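Local coordinates for protein of unknown function DUF574 (Streptomyces avermitilis, PDB 3GO4), which is probably an S-adenosylmethionine-dependent methyltransferase whose substrate is not established, and binds S-adenosyl-L-homocysteine, at residues A134-D139 with A149-D154. Numbering follows the deposited sequence.
Sequences AYVEAD and APELRD. With SAH (S-adenosyl-L-homocysteine), chain B; EDO (1,2-ethanediol), chain D.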
ATOM      1  N   ALA A 134       8.700  12.347  -6.424  1.00 11.70           N
ATOM      2  CA  ALA A 134       7.619  13.145  -7.004  1.00 12.06           C
ATOM      3  C   ALA A 134       6.296  12.703  -6.433  1.00 12.03           C
ATOM      4  O   ALA A 134       6.152  11.558  -6.012  1.00 12.09           O
ATOM      5  CB  ALA A 134       7.599  12.942  -8.498  1.00 13.28           C
ATOM      6  N   TYR A 135       5.295  13.588  -6.462  1.00 12.55           N
ATOM      7  CA  TYR A 135       3.991  13.224  -5.943  1.00 12.44           C
ATOM      8  C   TYR A 135       2.985  13.624  -6.989  1.00 13.44           C
ATOM      9  O   TYR A 135       3.074  14.700  -7.548  1.00 13.24           O
ATOM     10  CB  TYR A 135       3.638  13.865  -4.561  1.00 11.13           C
ATOM     11  CG  TYR A 135       2.181  13.595  -4.182  1.00 10.28           C
ATOM     12  CD1 TYR A 135       1.788  12.369  -3.655  1.00  8.88           C
ATOM     13  CD2 TYR A 135       1.183  14.543  -4.412  1.00 10.67           C
ATOM     14  CE1 TYR A 135       0.487  12.085  -3.350  1.00 11.84           C
ATOM     15  CE2 TYR A 135      -0.151  14.251  -4.083  1.00 10.61           C
ATOM     16  CZ  TYR A 135      -0.484  13.006  -3.591  1.00 10.06           C
ATOM     17  OH  TYR A 135      -1.767  12.665  -3.265  1.00 13.59           O
ATOM     18  N   VAL A 136       2.057  12.730  -7.248  1.00 13.51           N
ATOM     19  CA  VAL A 136       0.994  12.968  -8.205  1.00 16.02           C
ATOM     20  C   VAL A 136      -0.314  12.677  -7.508  1.00 16.47           C
ATOM     21  O   VAL A 136      -0.462  11.612  -6.912  1.00 13.84           O
ATOM     22  CB  VAL A 136       1.131  12.007  -9.452  1.00 16.89           C
ATOM     23  CG1 VAL A 136      -0.092  12.102 -10.370  1.00 18.29           C
ATOM     24  CG2 VAL A 136       2.406  12.294 -10.224  1.00 18.33           C
ATOM     25  N   GLU A 137      -1.287  13.590  -7.616  1.00 16.44           N
ATOM     26  CA  GLU A 137      -2.607  13.340  -7.078  1.00 17.80           C
ATOM     27  C   GLU A 137      -3.428  12.799  -8.241  1.00 18.22           C
ATOM     28  O   GLU A 137      -3.635  13.500  -9.224  1.00 16.97           O
ATOM     29  CB  GLU A 137      -3.237  14.611  -6.539  1.00 19.15           C
ATOM     30  CG  GLU A 137      -4.477  14.369  -5.761  1.00 20.44           C
ATOM     31  CD  GLU A 137      -5.082  15.647  -5.265  1.00 21.45           C
ATOM     32  OE1 GLU A 137      -5.728  16.355  -6.069  1.00 24.15           O
ATOM     33  OE2 GLU A 137      -4.925  15.941  -4.076  1.00 20.70           O
ATOM     34  N   ALA A 138      -3.875  11.549  -8.124  1.00 17.18           N
ATOM     35  CA  ALA A 138      -4.535  10.858  -9.207  1.00 16.63           C
ATOM     36  C   ALA A 138      -5.244   9.608  -8.704  1.00 17.25           C
ATOM     37  O   ALA A 138      -4.925   9.085  -7.631  1.00 15.52           O
ATOM     38  CB  ALA A 138      -3.507  10.474 -10.276  1.00 17.06           C
ATOM     39  N   ASP A 139      -6.191   9.134  -9.509  1.00 17.59           N
ATOM     40  CA  ASP A 139      -7.022   7.973  -9.196  1.00 19.00           C
ATOM     41  C   ASP A 139      -6.486   6.726  -9.913  1.00 20.61           C
ATOM     42  O   ASP A 139      -6.303   6.740 -11.145  1.00 17.89           O
ATOM     43  CB  ASP A 139      -8.458   8.314  -9.641  1.00 20.48           C
ATOM     44  CG  ASP A 139      -9.490   7.265  -9.237  1.00 22.29           C
ATOM     45  OD1 ASP A 139      -9.126   6.113  -8.932  1.00 20.17           O
ATOM     46  OD2 ASP A 139     -10.711   7.605  -9.256  1.00 25.13           O
ATOM     47  N   ALA A 149       1.658  11.084 -16.462  1.00 22.82           N
ATOM     48  CA  ALA A 149       1.944  12.239 -15.624  1.00 22.16           C
ATOM     49  C   ALA A 149       3.358  12.741 -15.859  1.00 22.36           C
ATOM     50  O   ALA A 149       4.328  11.957 -15.779  1.00 23.32           O
ATOM     51  CB  ALA A 149       1.756  11.911 -14.152  1.00 22.77           C
ATOM     52  N   PRO A 150       3.503  14.057 -16.119  1.00 22.21           N
ATOM     53  CA  PRO A 150       4.806  14.636 -16.322  1.00 22.30           C
ATOM     54  C   PRO A 150       5.717  14.351 -15.144  1.00 22.49           C
ATOM     55  O   PRO A 150       6.885  14.055 -15.352  1.00 23.02           O
ATOM     56  CB  PRO A 150       4.517  16.134 -16.392  1.00 23.23           C
ATOM     57  CG  PRO A 150       3.108  16.249 -16.742  1.00 22.39           C
ATOM     58  CD  PRO A 150       2.449  15.089 -16.128  1.00 23.02           C
ATOM     59  N   GLU A 151       5.165  14.421 -13.926  1.00 23.17           N
ATOM     60  CA  GLU A 151       5.923  14.191 -12.698  1.00 24.25           C
ATOM     61  C   GLU A 151       6.513  12.787 -12.676  1.00 23.20           C
ATOM     62  O   GLU A 151       7.599  12.571 -12.131  1.00 23.09           O
ATOM     63  CB  GLU A 151       5.062  14.385 -11.433  1.00 25.38           C
ATOM     64  CG  GLU A 151       4.490  15.812 -11.207  1.00 27.34           C
ATOM     65  CD  GLU A 151       3.149  16.081 -11.893  1.00 28.81           C
ATOM     66  OE1 GLU A 151       2.616  15.199 -12.591  1.00 29.42           O
ATOM     67  OE2 GLU A 151       2.608  17.200 -11.717  1.00 30.78           O
ATOM     68  N   LEU A 152       5.778  11.832 -13.239  1.00 21.22           N
ATOM     69  CA  LEU A 152       6.257  10.456 -13.327  1.00 20.62           C
ATOM     70  C   LEU A 152       7.330  10.294 -14.417  1.00 21.31           C
ATOM     71  O   LEU A 152       8.384   9.699 -14.177  1.00 20.06           O
ATOM     72  CB  LEU A 152       5.097   9.502 -13.577  1.00 18.86           C
ATOM     73  CG  LEU A 152       5.423   8.006 -13.640  1.00 18.52           C
ATOM     74  CD1 LEU A 152       4.223   7.139 -13.220  1.00 17.00           C
ATOM     75  CD2 LEU A 152       5.932   7.617 -15.020  1.00 17.61           C
ATOM     76  N   ARG A 153       7.053  10.827 -15.608  1.00 22.47           N
ATOM     77  CA  ARG A 153       8.006  10.748 -16.739  1.00 23.17           C
ATOM     78  C   ARG A 153       9.319  11.504 -16.509  1.00 22.04           C
ATOM     79  O   ARG A 153      10.345  11.137 -17.073  1.00 21.81           O
ATOM     80  CB  ARG A 153       7.339  11.225 -18.030  1.00 24.45           C
ATOM     81  CG  ARG A 153       6.194  10.346 -18.480  1.00 25.82           C
ATOM     82  CD  ARG A 153       6.667   8.909 -18.823  1.00 27.43           C
ATOM     83  NE  ARG A 153       5.567   8.142 -19.398  1.00 28.29           N
ATOM     84  CZ  ARG A 153       5.662   6.935 -19.954  1.00 29.53           C
ATOM     85  NH1 ARG A 153       6.825   6.301 -20.059  1.00 29.51           N
ATOM     86  NH2 ARG A 153       4.567   6.361 -20.434  1.00 28.99           N
ATOM     87  N   ASP A 154       9.300  12.549 -15.680  1.00 21.22           N
ATOM     88  CA  ASP A 154      10.533  13.264 -15.362  1.00 21.38           C
ATOM     89  C   ASP A 154      11.246  12.574 -14.227  1.00 19.26           C
ATOM     90  O   ASP A 154      12.377  12.919 -13.915  1.00 21.51           O
ATOM     91  CB  ASP A 154      10.269  14.724 -14.982  1.00 22.18           C
ATOM     92  CG  ASP A 154       9.819  15.560 -16.151  1.00 23.71           C
ATOM     93  OD1 ASP A 154       9.998  15.143 -17.308  1.00 24.53           O
ATOM     94  OD2 ASP A 154       9.285  16.657 -15.918  1.00 24.96           O
TER
HETATM   95  N   SAH B 277       0.139   2.307   0.904  1.00 13.77           N
HETATM   96  CA  SAH B 277       0.123   2.922   2.297  1.00 15.64           C
HETATM   97  CB  SAH B 277      -1.199   3.628   2.637  1.00 15.49           C
HETATM   98  CG  SAH B 277      -2.406   2.683   2.700  1.00 16.17           C
HETATM   99  SD  SAH B 277      -3.946   3.517   3.021  1.00 17.46           S
HETATM  100  C   SAH B 277       0.428   1.853   3.324  1.00 15.81           C
HETATM  101  O   SAH B 277       1.019   2.085   4.379  1.00 17.69           O
HETATM  102  OXT SAH B 277       0.128   0.685   3.105  1.00 16.06           O
HETATM  103  C5' SAH B 277      -4.875   3.486   1.523  1.00 16.51           C
HETATM  104  C4' SAH B 277      -4.572   4.705   0.672  1.00 16.28           C
HETATM  105  O4' SAH B 277      -5.053   4.480  -0.656  1.00 16.98           O
HETATM  106  C3' SAH B 277      -5.250   5.964   1.187  1.00 15.73           C
HETATM  107  O3' SAH B 277      -4.273   6.978   1.309  1.00 14.92           O
HETATM  108  C2' SAH B 277      -6.280   6.295   0.131  1.00 15.69           C
HETATM  109  O2' SAH B 277      -6.575   7.669  -0.006  1.00 15.16           O
HETATM  110  C1' SAH B 277      -5.620   5.708  -1.111  1.00 16.92           C
HETATM  111  N9  SAH B 277      -6.549   5.414  -2.198  1.00 17.51           N
HETATM  112  C8  SAH B 277      -7.741   4.799  -2.086  1.00 18.54           C
HETATM  113  N7  SAH B 277      -8.340   4.680  -3.289  1.00 17.70           N
HETATM  114  C5  SAH B 277      -7.519   5.236  -4.190  1.00 17.89           C
HETATM  115  C6  SAH B 277      -7.547   5.430  -5.643  1.00 18.43           C
HETATM  116  N6  SAH B 277      -8.621   4.977  -6.326  1.00 19.58           N
HETATM  117  N1  SAH B 277      -6.501   6.057  -6.225  1.00 18.20           N
HETATM  118  C2  SAH B 277      -5.420   6.465  -5.507  1.00 18.55           C
HETATM  119  N3  SAH B 277      -5.329   6.326  -4.164  1.00 17.83           N
HETATM  120  C4  SAH B 277      -6.319   5.710  -3.477  1.00 18.35           C
HETATM  121  C1  EDO D 279      15.241  10.465 -16.332  1.00 40.16           C
HETATM  122  O1  EDO D 279      16.007   9.405 -16.899  1.00 40.21           O
HETATM  123  C2  EDO D 279      13.887   9.915 -15.908  1.00 40.05           C
HETATM  124  O2  EDO D 279      13.099   9.632 -17.069  1.00 39.94           O
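Ala134 of strand 132-137 and Glu151 of the short helix 150-153 have the closest CA atoms of the two segments, 6.0 Å apart. Ala149 is the N-cap residue of that helix, its O accepting a hydrogen bond from Arg153 N. Ala134 and Val136, alternate residues of the strand, both turn their side chains to the helix, whereas Tyr135 faces away, packing on helix 115-119. In this Rossmann-like methyltransferase fold the strand is an outermost one of the sheet, paired with parallel strand 107-112, and the helix belongs to the connection leading on to strand 163-167. Val136 and Glu151 share the bulk of the contact; Val136 CG2 lies 3.6 Å from Glu151 CB and 4.0 Å from Ala149 CB. With CG1 anti to the backbone N (chi1 172°), CG2 is the branch that reaches the helix. Ala134 CB meets the backbone O of Glu151 at 3.7 Å. The Glu151 chain, bent at chi2 (87°), crosses the valine at a slant and leaves OE1 3.8 Å from Val136 CG2. Past the strand's C-terminal end, where such folds bind the cofactor, Asp139 OD1 accepts a hydrogen bond from the adenine N6 of S-adenosyl-L-homocysteine (2.9 Å, 153° at the hydrogen) and another from Leu141 N.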